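Local coordinates for protein VirX1 (PDB 6QGM) that iodinates diverse substrates as a viral halogenase, probably flavin-dependent like other members of the tryptophan halogenase family, at residues A20-K25 and N54-L59; N137-E142 and L502-S507; N144-N149 and F157-D162; T271-M276 and E352-T357. One frame throughout, in Å; residues are numbered along the deposited sequence.

From the N terminus, contact 1 closes first, bringing helix 14-26 against helix 52-59 over an intervening 28 residues. Contact 2 then opens a loop of 359 residues, tying helix 137-143 to helix 494-512, near the C terminus. Contacts 3 and 4 are both nested inside that loop, one after the other, and none of the four cross. Contact 3 folds a short excursion of seven residues back on itself, while contact 4 sets strand 270-275 against the loop before helix 360-373. Contact 3 is the hub: His-58 of contact 1 stacks on its Trp-161, and Asn-137 ND2 of contact 2 probably donates to its Asp-162 O. Contact 4 touches none of the other three.

Contact 1 (A20-K25 and N54-L59); sequences AAALSK and NKFLHL
Ala-22 and Phe-56 make up the packed part of this helix pair, and the methyl of Ala-22 shows how a small residue lets a neighbouring ring come close to a helix. Its CB lies 4.2 Å from Phe-56 CE1, approaching the ring obliquely. The ring reaches across because CG is anti to the backbone N of Phe-56 (chi1 -179°), which carries the aromatic rim toward helix 14-26 although CB itself does not point there. Helix 360-373 closes over the same spot, with Ile-366 against Ala-22 and His-363 against Phe-56. Helix 14-26 follows strand 6-10 through a glycine-rich turn, a strand-turn-helix of Rossmann type, consistent with the dinucleotide-binding fold of flavin-dependent halogenases; contact 1 joins that helix to helix 52-59. The looser side lies at the C-terminal end of helix 52-59, where Lys-25 stays partly exposed. Its chain, bent at chi2 and again near the amine (chi4 -58°), brings NZ to 3.0 Å from the backbone Leu-59 O in a weak hydrogen bond. The stronger partner of that amine is the carboxylate of Asp-61, just beyond the helix end, in a salt bridge. Leu-59 itself packs on Tyr-476 of the second subunit.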
loop_
_atom_site.group_PDB
_atom_site.type_symbol
_atom_site.label_atom_id
_atom_site.label_comp_id
_atom_site.label_asym_id
_atom_site.label_seq_id
_atom_site.Cartn_x
_atom_site.Cartn_y
_atom_site.Cartn_z
ATOM N N ALA B 20 -27.400 18.984 17.006
ATOM C CA ALA B 20 -27.932 20.354 17.218
ATOM C C ALA B 20 -26.914 21.203 17.997
ATOM O O ALA B 20 -26.625 22.322 17.547
ATOM C CB ALA B 20 -29.269 20.303 17.923
ATOM N N ALA B 21 -26.385 20.687 19.112
ATOM C CA ALA B 21 -25.426 21.383 20.008
ATOM C C ALA B 21 -24.148 21.730 19.234
ATOM O O ALA B 21 -23.790 22.922 19.192
ATOM C CB ALA B 21 -25.116 20.531 21.209
ATOM N N ALA B 22 -23.501 20.722 18.634
ATOM C CA ALA B 22 -22.254 20.852 17.834
ATOM C C ALA B 22 -22.428 21.915 16.747
ATOM O O ALA B 22 -21.621 22.852 16.706
ATOM C CB ALA B 22 -21.880 19.527 17.229
ATOM N N LEU B 23 -23.455 21.777 15.907
ATOM C CA LEU B 23 -23.732 22.708 14.781
ATOM C C LEU B 23 -23.994 24.115 15.332
ATOM O O LEU B 23 -23.416 25.070 14.784
ATOM C CB LEU B 23 -24.916 22.180 13.961
ATOM C CG LEU B 23 -24.607 20.961 13.075
ATOM C CD1 LEU B 23 -25.801 20.576 12.204
ATOM C CD2 LEU B 23 -23.392 21.195 12.193
ATOM N N SER B 24 -24.816 24.246 16.382
ATOM C CA SER B 24 -25.218 25.560 16.961
ATOM C C SER B 24 -23.980 26.313 17.489
ATOM O O SER B 24 -23.937 27.552 17.357
ATOM C CB SER B 24 -26.273 25.401 18.030
ATOM O OG SER B 24 -25.710 24.909 19.237
ATOM N N LYS B 25 -23.003 25.587 18.040
ATOM C CA LYS B 25 -21.801 26.154 18.705
ATOM C C LYS B 25 -20.668 26.333 17.683
ATOM O O LYS B 25 -20.098 27.438 17.654
ATOM C CB LYS B 25 -21.377 25.273 19.883
ATOM C CG LYS B 25 -20.127 25.736 20.612
ATOM C CD LYS B 25 -20.132 25.470 22.090
ATOM C CE LYS B 25 -18.870 25.964 22.780
ATOM N NZ LYS B 25 -17.643 25.352 22.209
ATOM N N ASN B 54 -14.022 12.296 24.147
ATOM C CA ASN B 54 -13.308 13.400 24.838
ATOM C C ASN B 54 -13.132 14.571 23.854
ATOM O O ASN B 54 -13.324 15.740 24.287
ATOM C CB ASN B 54 -12.004 12.924 25.480
ATOM C CG ASN B 54 -12.185 12.032 26.683
ATOM O OD1 ASN B 54 -12.506 12.516 27.771
ATOM N ND2 ASN B 54 -11.954 10.740 26.510
ATOM N N LYS B 55 -12.810 14.292 22.583
ATOM C CA LYS B 55 -12.640 15.330 21.533
ATOM C C LYS B 55 -13.956 16.105 21.377
ATOM O O LYS B 55 -13.902 17.347 21.291
ATOM C CB LYS B 55 -12.275 14.702 20.182
ATOM C CG LYS B 55 -11.951 15.653 19.043
ATOM C CD LYS B 55 -12.309 15.079 17.693
ATOM C CE LYS B 55 -11.623 15.850 16.595
ATOM N NZ LYS B 55 -11.444 15.019 15.382
ATOM N N PHE B 56 -15.086 15.391 21.321
ATOM C CA PHE B 56 -16.439 15.984 21.208
ATOM C C PHE B 56 -16.653 16.907 22.411
ATOM O O PHE B 56 -16.985 18.099 22.223
ATOM C CB PHE B 56 -17.511 14.891 21.095
ATOM C CG PHE B 56 -18.913 15.413 20.940
ATOM C CD1 PHE B 56 -19.403 15.754 19.690
ATOM C CD2 PHE B 56 -19.732 15.604 22.047
ATOM C CE1 PHE B 56 -20.672 16.296 19.555
ATOM C CE2 PHE B 56 -21.012 16.120 21.905
ATOM C CZ PHE B 56 -21.477 16.466 20.658
ATOM N N LEU B 57 -16.446 16.386 23.621
ATOM C CA LEU B 57 -16.654 17.159 24.875
ATOM C C LEU B 57 -15.777 18.420 24.859
ATOM O O LEU B 57 -16.294 19.509 25.191
ATOM C CB LEU B 57 -16.338 16.256 26.067
ATOM C CG LEU B 57 -17.367 15.161 26.335
ATOM C CD1 LEU B 57 -16.794 14.123 27.292
ATOM C CD2 LEU B 57 -18.669 15.768 26.853
ATOM N N HIS B 58 -14.510 18.278 24.452
ATOM C CA HIS B 58 -13.511 19.382 24.424
ATOM C C HIS B 58 -13.952 20.439 23.398
ATOM O O HIS B 58 -13.856 21.642 23.722
ATOM C CB HIS B 58 -12.094 18.799 24.225
ATOM C CG HIS B 58 -11.429 18.404 25.506
ATOM N ND1 HIS B 58 -10.706 19.310 26.264
ATOM C CD2 HIS B 58 -11.372 17.232 26.182
ATOM C CE1 HIS B 58 -10.236 18.715 27.345
ATOM N NE2 HIS B 58 -10.628 17.439 27.311
ATOM N N LEU B 59 -14.462 20.006 22.240
ATOM C CA LEU B 59 -14.969 20.899 21.158
ATOM C C LEU B 59 -16.167 21.715 21.661
ATOM O O LEU B 59 -16.337 22.843 21.167
ATOM C CB LEU B 59 -15.369 20.064 19.933
ATOM C CG LEU B 59 -14.233 19.588 19.034
ATOM C CD1 LEU B 59 -14.711 18.465 18.126
ATOM C CD2 LEU B 59 -13.675 20.747 18.212
#

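Contact 2 (N137-E142 and L502-S507)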
loop_
_atom_site.group_PDB
_atom_site.type_symbol
_atom_site.label_atom_id
_atom_site.label_comp_id
_atom_site.label_asym_id
_atom_site.label_seq_id
_atom_site.Cartn_x
_atom_site.Cartn_y
_atom_site.Cartn_z
ATOM N N ASN B 137 -3.060 2.251 33.233
ATOM C CA ASN B 137 -4.514 2.519 33.325
ATOM C C ASN B 137 -5.173 1.212 33.775
ATOM O O ASN B 137 -6.112 1.279 34.573
ATOM C CB ASN B 137 -5.073 3.084 32.013
ATOM C CG ASN B 137 -6.346 3.880 32.195
ATOM O OD1 ASN B 137 -6.822 4.045 33.322
ATOM N ND2 ASN B 137 -6.897 4.382 31.100
ATOM N N THR B 138 -4.653 0.077 33.309
ATOM C CA THR B 138 -5.055 -1.311 33.690
ATOM C C THR B 138 -5.239 -1.444 35.209
ATOM O O THR B 138 -6.229 -2.061 35.626
ATOM C CB THR B 138 -4.013 -2.330 33.210
ATOM O OG1 THR B 138 -3.760 -2.054 31.830
ATOM C CG2 THR B 138 -4.445 -3.770 33.404
ATOM N N TYR B 139 -4.323 -0.900 36.006
ATOM C CA TYR B 139 -4.334 -1.000 37.491
ATOM C C TYR B 139 -5.534 -0.251 38.079
ATOM O O TYR B 139 -6.140 -0.774 39.034
ATOM C CB TYR B 139 -3.045 -0.438 38.093
ATOM C CG TYR B 139 -1.796 -1.184 37.703
ATOM C CD1 TYR B 139 -1.490 -2.398 38.286
ATOM C CD2 TYR B 139 -0.904 -0.667 36.785
ATOM C CE1 TYR B 139 -0.351 -3.094 37.931
ATOM C CE2 TYR B 139 0.257 -1.335 36.447
ATOM C CZ TYR B 139 0.542 -2.555 37.029
ATOM O OH TYR B 139 1.676 -3.242 36.701
ATOM N N LEU B 140 -5.841 0.944 37.561
ATOM C CA LEU B 140 -7.017 1.754 37.986
ATOM C C LEU B 140 -8.278 0.914 37.738
ATOM O O LEU B 140 -9.101 0.759 38.665
ATOM C CB LEU B 140 -7.070 3.061 37.192
ATOM C CG LEU B 140 -5.887 4.011 37.384
ATOM C CD1 LEU B 140 -6.049 5.284 36.540
ATOM C CD2 LEU B 140 -5.687 4.349 38.864
ATOM N N ALA B 141 -8.406 0.389 36.519
ATOM C CA ALA B 141 -9.528 -0.454 36.071
ATOM C C ALA B 141 -9.625 -1.674 36.983
ATOM O O ALA B 141 -10.722 -1.965 37.458
ATOM C CB ALA B 141 -9.331 -0.849 34.636
ATOM N N GLU B 142 -8.501 -2.328 37.257
ATOM C CA GLU B 142 -8.463 -3.634 37.972
ATOM C C GLU B 142 -8.842 -3.447 39.442
ATOM O O GLU B 142 -9.580 -4.299 39.939
ATOM C CB GLU B 142 -7.098 -4.313 37.825
ATOM C CG GLU B 142 -6.969 -5.046 36.508
ATOM C CD GLU B 142 -5.847 -6.061 36.396
ATOM O OE1 GLU B 142 -5.364 -6.523 37.434
ATOM O OE2 GLU B 142 -5.478 -6.415 35.254
ATOM N N LEU B 502 8.021 -7.759 38.113
ATOM C CA LEU B 502 7.206 -8.385 39.189
ATOM C C LEU B 502 7.275 -7.495 40.431
ATOM O O LEU B 502 6.213 -7.296 41.094
ATOM C CB LEU B 502 7.698 -9.805 39.478
ATOM C CG LEU B 502 7.379 -10.844 38.394
ATOM C CD1 LEU B 502 7.970 -12.200 38.743
ATOM C CD2 LEU B 502 5.887 -10.957 38.127
ATOM N N LYS B 503 8.449 -6.931 40.714
ATOM C CA LYS B 503 8.623 -5.986 41.844
ATOM C C LYS B 503 7.772 -4.749 41.561
ATOM O O LYS B 503 7.009 -4.352 42.457
ATOM C CB LYS B 503 10.096 -5.614 42.075
ATOM C CG LYS B 503 10.387 -5.168 43.498
ATOM C CD LYS B 503 11.459 -4.107 43.659
ATOM C CE LYS B 503 11.292 -3.322 44.947
ATOM N NZ LYS B 503 12.549 -2.626 45.296
ATOM N N HIS B 504 7.875 -4.178 40.355
ATOM C CA HIS B 504 7.159 -2.934 39.967
ATOM C C HIS B 504 5.652 -3.160 40.082
ATOM O O HIS B 504 4.974 -2.245 40.552
ATOM C CB HIS B 504 7.587 -2.433 38.581
ATOM C CG HIS B 504 6.672 -1.408 37.989
ATOM N ND1 HIS B 504 6.816 -0.068 38.158
ATOM C CD2 HIS B 504 5.635 -1.552 37.149
ATOM C CE1 HIS B 504 5.868 0.565 37.490
ATOM N NE2 HIS B 504 5.124 -0.314 36.888
ATOM N N TYR B 505 5.150 -4.329 39.672
ATOM C CA TYR B 505 3.712 -4.670 39.744
ATOM C C TYR B 505 3.301 -4.657 41.230
ATOM O O TYR B 505 2.386 -3.886 41.573
ATOM C CB TYR B 505 3.419 -5.995 39.031
ATOM C CG TYR B 505 2.053 -6.552 39.355
ATOM C CD1 TYR B 505 0.911 -6.052 38.740
ATOM C CD2 TYR B 505 1.893 -7.540 40.313
ATOM C CE1 TYR B 505 -0.354 -6.519 39.067
ATOM C CE2 TYR B 505 0.642 -8.026 40.637
ATOM C CZ TYR B 505 -0.484 -7.497 40.029
ATOM O OH TYR B 505 -1.714 -7.982 40.357
ATOM N N GLU B 506 3.976 -5.438 42.086
ATOM C CA GLU B 506 3.592 -5.595 43.509
ATOM C C GLU B 506 3.511 -4.217 44.166
ATOM O O GLU B 506 2.532 -3.981 44.911
ATOM C CB GLU B 506 4.521 -6.556 44.256
ATOM C CG GLU B 506 4.296 -8.021 43.903
ATOM C CD GLU B 506 2.855 -8.553 43.835
ATOM O OE1 GLU B 506 2.032 -8.231 44.748
ATOM O OE2 GLU B 506 2.540 -9.290 42.847
ATOM N N SER B 507 4.437 -3.304 43.865
ATOM C CA SER B 507 4.479 -1.953 44.483
ATOM C C SER B 507 3.453 -1.028 43.814
ATOM O O SER B 507 2.973 -0.095 44.483
ATOM C CB SER B 507 5.854 -1.371 44.451
ATOM O OG SER B 507 6.293 -1.242 43.123
#
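Tyr-139 and Tyr-505 meet rim to rim, a useful illustration of two aromatic side chains that touch without stacking. Tyr-505 CD1 sits at the edge of the Tyr-139 ring, near its plane, and its nearest neighbour there is Tyr-139 CE1 at 3.3 Å. The hydroxyl carries the approach further: Tyr-139 OH lies in the plane of the Tyr-505 ring, at its edge, 3.6 Å from Tyr-505 CD1. With the ring centroids 5.8 Å apart and the planes turned by 36°, neither face is covered by the other ring. His-504 adds a more distant touch, its CD2 standing 4.3 Å from Tyr-139 OH.

The torsions differ on the two helices. Tyr-139 has CG anti to its carbonyl carbon (chi1 -63°), extending a CB that already points at helix 494-512, whereas Tyr-505 starts from a CB that does not point at helix 137-143 and brings its ring in with CG anti to the backbone N (chi1 166°). One layer out, Trp-501, Met-508 and Val-512 of helix 494-512 pack against Tyr-139, and Phe-104 meets the His-504 ring. Arg-132 of helix 129-134 touches both tyrosines and is itself held by a salt bridge from its NE to Glu-142 OE1, one turn along from Tyr-139.

Helix 137-143 is thus joined to the long helix 494-512 by aromatic carbon and a phenolic oxygen, so the cohesion between these segments is chiefly van der Waals, while the charged pair belongs to the second shell.

Contact 3 (N144-N149 and F157-D162)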
loop_
_atom_site.group_PDB
_atom_site.type_symbol
_atom_site.label_atom_id
_atom_site.label_comp_id
_atom_site.label_asym_id
_atom_site.label_seq_id
_atom_site.Cartn_x
_atom_site.Cartn_y
_atom_site.Cartn_z
ATOM N N ASN B 144 -10.417 -0.682 40.650
ATOM C CA ASN B 144 -11.608 0.211 40.686
ATOM C C ASN B 144 -11.232 1.522 41.399
ATOM O O ASN B 144 -11.986 1.981 42.284
ATOM C CB ASN B 144 -12.786 -0.500 41.364
ATOM C CG ASN B 144 -14.102 0.199 41.139
ATOM O OD1 ASN B 144 -14.406 0.627 40.020
ATOM N ND2 ASN B 144 -14.876 0.318 42.207
ATOM N N ARG B 145 -10.103 2.116 41.014
ATOM C CA ARG B 145 -9.573 3.370 41.595
ATOM C C ARG B 145 -9.506 4.428 40.500
ATOM O O ARG B 145 -9.547 4.061 39.319
ATOM C CB ARG B 145 -8.197 3.140 42.227
ATOM C CG ARG B 145 -8.132 1.925 43.133
ATOM C CD ARG B 145 -9.181 1.951 44.227
ATOM N NE ARG B 145 -8.963 0.862 45.159
ATOM C CZ ARG B 145 -8.442 1.003 46.367
ATOM N NH1 ARG B 145 -8.117 2.191 46.846
ATOM N NH2 ARG B 145 -8.260 -0.058 47.128
ATOM N N LEU B 146 -9.359 5.690 40.899
ATOM C CA LEU B 146 -9.225 6.823 39.957
ATOM C C LEU B 146 -8.377 7.927 40.593
ATOM O O LEU B 146 -8.370 8.051 41.840
ATOM C CB LEU B 146 -10.629 7.298 39.584
ATOM C CG LEU B 146 -10.787 7.956 38.217
ATOM C CD1 LEU B 146 -10.062 7.196 37.126
ATOM C CD2 LEU B 146 -12.259 8.072 37.860
ATOM N N THR B 147 -7.664 8.681 39.757
ATOM C CA THR B 147 -6.760 9.788 40.159
ATOM C C THR B 147 -6.582 10.707 38.952
ATOM O O THR B 147 -6.671 10.181 37.807
ATOM C CB THR B 147 -5.412 9.261 40.656
ATOM O OG1 THR B 147 -4.502 10.356 40.719
ATOM C CG2 THR B 147 -4.828 8.214 39.744
ATOM N N ARG B 148 -6.330 12.004 39.183
ATOM C CA ARG B 148 -6.009 12.957 38.086
ATOM C C ARG B 148 -4.530 12.829 37.712
ATOM O O ARG B 148 -4.158 13.377 36.662
ATOM C CB ARG B 148 -6.377 14.388 38.474
ATOM C CG ARG B 148 -7.872 14.613 38.595
ATOM C CD ARG B 148 -8.317 15.976 38.081
ATOM N NE ARG B 148 -9.763 16.084 38.102
ATOM C CZ ARG B 148 -10.481 16.315 39.198
ATOM N NH1 ARG B 148 -9.885 16.429 40.376
ATOM N NH2 ARG B 148 -11.801 16.394 39.145
ATOM N N ASN B 149 -3.739 12.109 38.515
ATOM C CA ASN B 149 -2.349 11.734 38.156
ATOM C C ASN B 149 -1.518 13.019 37.970
ATOM O O ASN B 149 -0.613 13.023 37.111
ATOM C CB ASN B 149 -2.343 10.824 36.917
ATOM C CG ASN B 149 -1.029 10.113 36.690
ATOM O OD1 ASN B 149 -0.395 9.652 37.638
ATOM N ND2 ASN B 149 -0.650 9.975 35.433
ATOM N N PHE B 157 -0.454 7.748 31.717
ATOM C CA PHE B 157 -1.918 7.920 31.890
ATOM C C PHE B 157 -2.234 9.410 31.996
ATOM O O PHE B 157 -1.640 10.093 32.849
ATOM C CB PHE B 157 -2.398 7.208 33.152
ATOM C CG PHE B 157 -3.827 7.504 33.541
ATOM C CD1 PHE B 157 -4.889 7.063 32.751
ATOM C CD2 PHE B 157 -4.102 8.217 34.699
ATOM C CE1 PHE B 157 -6.203 7.341 33.111
ATOM C CE2 PHE B 157 -5.415 8.477 35.055
ATOM C CZ PHE B 157 -6.463 8.047 34.269
ATOM N N ASN B 158 -3.160 9.878 31.156
ATOM C CA ASN B 158 -3.617 11.290 31.084
ATOM C C ASN B 158 -5.120 11.301 31.398
ATOM O O ASN B 158 -5.895 10.925 30.522
ATOM C CB ASN B 158 -3.239 11.882 29.727
ATOM C CG ASN B 158 -3.852 13.236 29.422
ATOM O OD1 ASN B 158 -4.884 13.631 29.976
ATOM N ND2 ASN B 158 -3.207 13.946 28.519
ATOM N N PHE B 159 -5.502 11.695 32.616
ATOM C CA PHE B 159 -6.887 11.599 33.146
ATOM C C PHE B 159 -7.897 12.103 32.100
ATOM O O PHE B 159 -8.817 11.336 31.768
ATOM C CB PHE B 159 -7.000 12.332 34.490
ATOM C CG PHE B 159 -8.413 12.371 35.010
ATOM C CD1 PHE B 159 -8.976 11.251 35.604
ATOM C CD2 PHE B 159 -9.192 13.507 34.880
ATOM C CE1 PHE B 159 -10.282 11.267 36.071
ATOM C CE2 PHE B 159 -10.499 13.515 35.329
ATOM C CZ PHE B 159 -11.040 12.397 35.927
ATOM N N ASP B 160 -7.726 13.329 31.599
ATOM C CA ASP B 160 -8.650 13.984 30.628
ATOM C C ASP B 160 -8.954 13.069 29.431
ATOM O O ASP B 160 -10.144 12.925 29.084
ATOM C CB ASP B 160 -8.095 15.310 30.104
ATOM C CG ASP B 160 -8.602 16.515 30.883
ATOM O OD1 ASP B 160 -8.794 16.374 32.126
ATOM O OD2 ASP B 160 -8.857 17.574 30.234
ATOM N N TRP B 161 -7.914 12.515 28.810
ATOM C CA TRP B 161 -7.992 11.887 27.460
ATOM C C TRP B 161 -7.979 10.352 27.523
ATOM O O TRP B 161 -8.488 9.758 26.562
ATOM C CB TRP B 161 -6.875 12.438 26.572
ATOM C CG TRP B 161 -7.124 13.869 26.227
ATOM C CD1 TRP B 161 -6.670 14.967 26.896
ATOM C CD2 TRP B 161 -7.954 14.354 25.162
ATOM N NE1 TRP B 161 -7.135 16.109 26.293
ATOM C CE2 TRP B 161 -7.915 15.761 25.223
ATOM C CE3 TRP B 161 -8.673 13.739 24.130
ATOM C CZ2 TRP B 161 -8.600 16.561 24.312
ATOM C CZ3 TRP B 161 -9.357 14.533 23.226
ATOM C CH2 TRP B 161 -9.319 15.926 23.327
ATOM N N ASP B 162 -7.417 9.745 28.573
ATOM C CA ASP B 162 -7.323 8.272 28.762
ATOM C C ASP B 162 -8.451 7.775 29.663
ATOM O O ASP B 162 -8.477 6.564 29.945
ATOM C CB ASP B 162 -5.979 7.849 29.362
ATOM C CG ASP B 162 -4.811 8.021 28.409
ATOM O OD1 ASP B 162 -5.058 8.101 27.179
ATOM O OD2 ASP B 162 -3.655 8.074 28.911
#
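Asn-149 and Phe-157 come together through matching first torsions: each has CG anti to its own backbone N (chi1 -165° and 171°), and their CB atoms point at each other's segment. The amide of Asn-149 can then donate from ND2 to Phe-157 O at 2.8 Å, the oxygen lying close to the amide plane. Its OD1 is engaged too, accepting from the backbone N of Ile-154, so both ends of the amide are used. The edge of the Phe-157 ring meets Thr-147 O, with CE2 3.5 Å from that oxygen. The segment leaves helix 137-143 through a Schellman motif at Asn-144 and then makes an ST turn, in which Thr-147 OG1 accepts from Asn-149 N at 2.9 Å; Asn-158 on the returning side is the N-cap of the short, weakly bonded helix 159-162. Phe-159 fills the middle. Arg-148 CG lies over one face, 4.3 Å from the ring centroid, in a CH-pi contact, while Leu-146 CG reaches the ring edge 4.0 Å from CE1. Further along, Arg-148 NE stays 3.9 Å from Phe-159 CE2, the guanidinium plane standing 78° from the ring, and NH1 forms a salt bridge with Glu-525 OE1 of helix 518-527.

Contact 4 (T271-M276 and E352-T357)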
loop_
_atom_site.group_PDB
_atom_site.type_symbol
_atom_site.label_atom_id
_atom_site.label_comp_id
_atom_site.label_asym_id
_atom_site.label_seq_id
_atom_site.Cartn_x
_atom_site.Cartn_y
_atom_site.Cartn_z
ATOM N N THR B 271 -16.569 -0.901 31.465
ATOM C CA THR B 271 -17.627 -1.649 30.742
ATOM C C THR B 271 -17.192 -3.120 30.670
ATOM O O THR B 271 -16.170 -3.390 30.025
ATOM C CB THR B 271 -17.900 -1.069 29.346
ATOM O OG1 THR B 271 -18.128 0.336 29.410
ATOM C CG2 THR B 271 -19.109 -1.685 28.694
ATOM N N ASP B 272 -17.905 -4.016 31.355
ATOM C CA ASP B 272 -17.667 -5.484 31.298
ATOM C C ASP B 272 -18.483 -6.063 30.145
ATOM O O ASP B 272 -19.661 -5.696 29.984
ATOM C CB ASP B 272 -18.011 -6.216 32.598
ATOM C CG ASP B 272 -17.658 -7.698 32.592
ATOM O OD1 ASP B 272 -16.601 -8.050 32.053
ATOM O OD2 ASP B 272 -18.443 -8.487 33.146
ATOM N N CYS B 273 -17.848 -6.946 29.377
ATOM C CA CYS B 273 -18.446 -7.719 28.267
ATOM C C CYS B 273 -18.291 -9.196 28.604
ATOM O O CYS B 273 -17.166 -9.694 28.602
ATOM C CB CYS B 273 -17.766 -7.348 26.957
ATOM S SG CYS B 273 -17.763 -5.560 26.659
ATOM N N HIS B 274 -19.398 -9.836 28.943
ATOM C CA HIS B 274 -19.464 -11.244 29.395
ATOM C C HIS B 274 -19.946 -12.118 28.234
ATOM O O HIS B 274 -21.124 -12.000 27.873
ATOM C CB HIS B 274 -20.396 -11.364 30.596
ATOM C CG HIS B 274 -20.343 -12.710 31.213
ATOM N ND1 HIS B 274 -19.711 -12.932 32.393
ATOM C CD2 HIS B 274 -20.818 -13.902 30.801
ATOM C CE1 HIS B 274 -19.819 -14.206 32.721
ATOM N NE2 HIS B 274 -20.474 -14.822 31.750
ATOM N N ALA B 275 -19.079 -12.961 27.669
ATOM C CA ALA B 275 -19.441 -13.863 26.555
ATOM C C ALA B 275 -20.401 -14.934 27.078
ATOM O O ALA B 275 -20.094 -15.544 28.128
ATOM C CB ALA B 275 -18.217 -14.470 25.948
ATOM N N MET B 276 -21.514 -15.130 26.369
ATOM C CA MET B 276 -22.615 -16.074 26.707
ATOM C C MET B 276 -22.637 -17.200 25.670
ATOM O O MET B 276 -21.654 -17.299 24.907
ATOM C CB MET B 276 -23.958 -15.340 26.712
ATOM C CG MET B 276 -23.959 -14.124 27.608
ATOM S SD MET B 276 -24.454 -14.531 29.264
ATOM C CE MET B 276 -26.235 -14.645 29.050
ATOM N N GLU B 352 -22.483 -3.736 17.039
ATOM C CA GLU B 352 -22.806 -4.160 18.423
ATOM C C GLU B 352 -21.723 -3.568 19.318
ATOM O O GLU B 352 -20.552 -3.549 18.928
ATOM C CB GLU B 352 -22.899 -5.680 18.510
ATOM C CG GLU B 352 -21.602 -6.422 18.174
ATOM C CD GLU B 352 -21.727 -7.918 18.361
ATOM O OE1 GLU B 352 -22.609 -8.310 19.133
ATOM O OE2 GLU B 352 -21.035 -8.676 17.694
ATOM N N PRO B 353 -22.067 -3.038 20.513
ATOM C CA PRO B 353 -21.123 -2.222 21.301
ATOM C C PRO B 353 -20.073 -3.009 22.104
ATOM O O PRO B 353 -19.827 -2.669 23.228
ATOM C CB PRO B 353 -22.060 -1.448 22.230
ATOM C CG PRO B 353 -23.161 -2.475 22.500
ATOM C CD PRO B 353 -23.366 -3.201 21.178
ATOM N N LEU B 354 -19.466 -4.025 21.498
ATOM C CA LEU B 354 -18.401 -4.859 22.120
ATOM C C LEU B 354 -17.123 -4.017 22.275
ATOM O O LEU B 354 -16.324 -4.314 23.185
ATOM C CB LEU B 354 -18.151 -6.095 21.244
ATOM C CG LEU B 354 -17.192 -7.122 21.835
ATOM C CD1 LEU B 354 -17.712 -7.658 23.153
ATOM C CD2 LEU B 354 -16.947 -8.268 20.869
ATOM N N GLU B 355 -16.939 -3.012 21.415
ATOM C CA GLU B 355 -15.809 -2.063 21.520
ATOM C C GLU B 355 -16.368 -0.662 21.805
ATOM O O GLU B 355 -15.729 0.326 21.432
ATOM C CB GLU B 355 -14.946 -2.171 20.262
ATOM C CG GLU B 355 -13.930 -3.292 20.335
ATOM C CD GLU B 355 -12.884 -3.162 21.441
ATOM O OE1 GLU B 355 -12.517 -1.998 21.765
ATOM O OE2 GLU B 355 -12.442 -4.214 21.989
ATOM N N SER B 356 -17.486 -0.594 22.519
ATOM C CA SER B 356 -18.114 0.646 23.038
ATOM C C SER B 356 -18.190 1.657 21.908
ATOM O O SER B 356 -17.814 2.822 22.104
ATOM C CB SER B 356 -17.340 1.183 24.207
ATOM O OG SER B 356 -17.186 0.181 25.206
ATOM N N THR B 357 -18.665 1.193 20.767
ATOM C CA THR B 357 -18.596 1.883 19.454
ATOM C C THR B 357 -19.973 2.531 19.171
ATOM O O THR B 357 -20.061 3.311 18.209
ATOM C CB THR B 357 -17.964 0.898 18.453
ATOM O OG1 THR B 357 -17.816 1.492 17.170
ATOM C CG2 THR B 357 -18.692 -0.425 18.342
#
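Cys-273 packs on Leu-354 where strand 270-275 of a mixed sheet faces the loop leading into helix 360-373. That loop carries the sequence Glu-Pro-Leu-Glu-Ser-Thr, which resembles the segment found near the active site of flavin-dependent tryptophan halogenases; the strand forms a hairpin with strand 279-285 and runs parallel to strand 78-82 on its other side.

The Cys-273 side chain can be followed atom by atom. Its CB points at the loop and meets Leu-354 CD1 at 3.8 Å. From there the sulfur turns anti to the carbonyl carbon (chi1 -53°), which lays SG alongside the loop: it is 4.1 Å from Leu-354 CD1 and 4.0 Å from the backbone Leu-354 O, separations that suit packing. The leucine answers with one methyl: with CG anti to the backbone N (chi1 -174°) the branch reaches the strand, and chi2 of 60° makes CD1 the methyl that meets the cysteine. Trp-280, Phe-84 and Tyr-407 pack around this leucine as well, so the hairpin, a loop and helix 382-408 all touch its side chain.

Two residues along the strand, Thr-271 faces Ser-356 more loosely. Each hydroxyl has its polar partners elsewhere, Thr-271 OG1 being hydrogen-bonded to His-166 NE2 and Ser-356 OG to Lys-76 NZ and Ser-48 OG. Although both CB atoms point at the opposing segment, the hydroxyl oxygens Thr-271 OG1 and Ser-356 OG stand 4.3 Å apart.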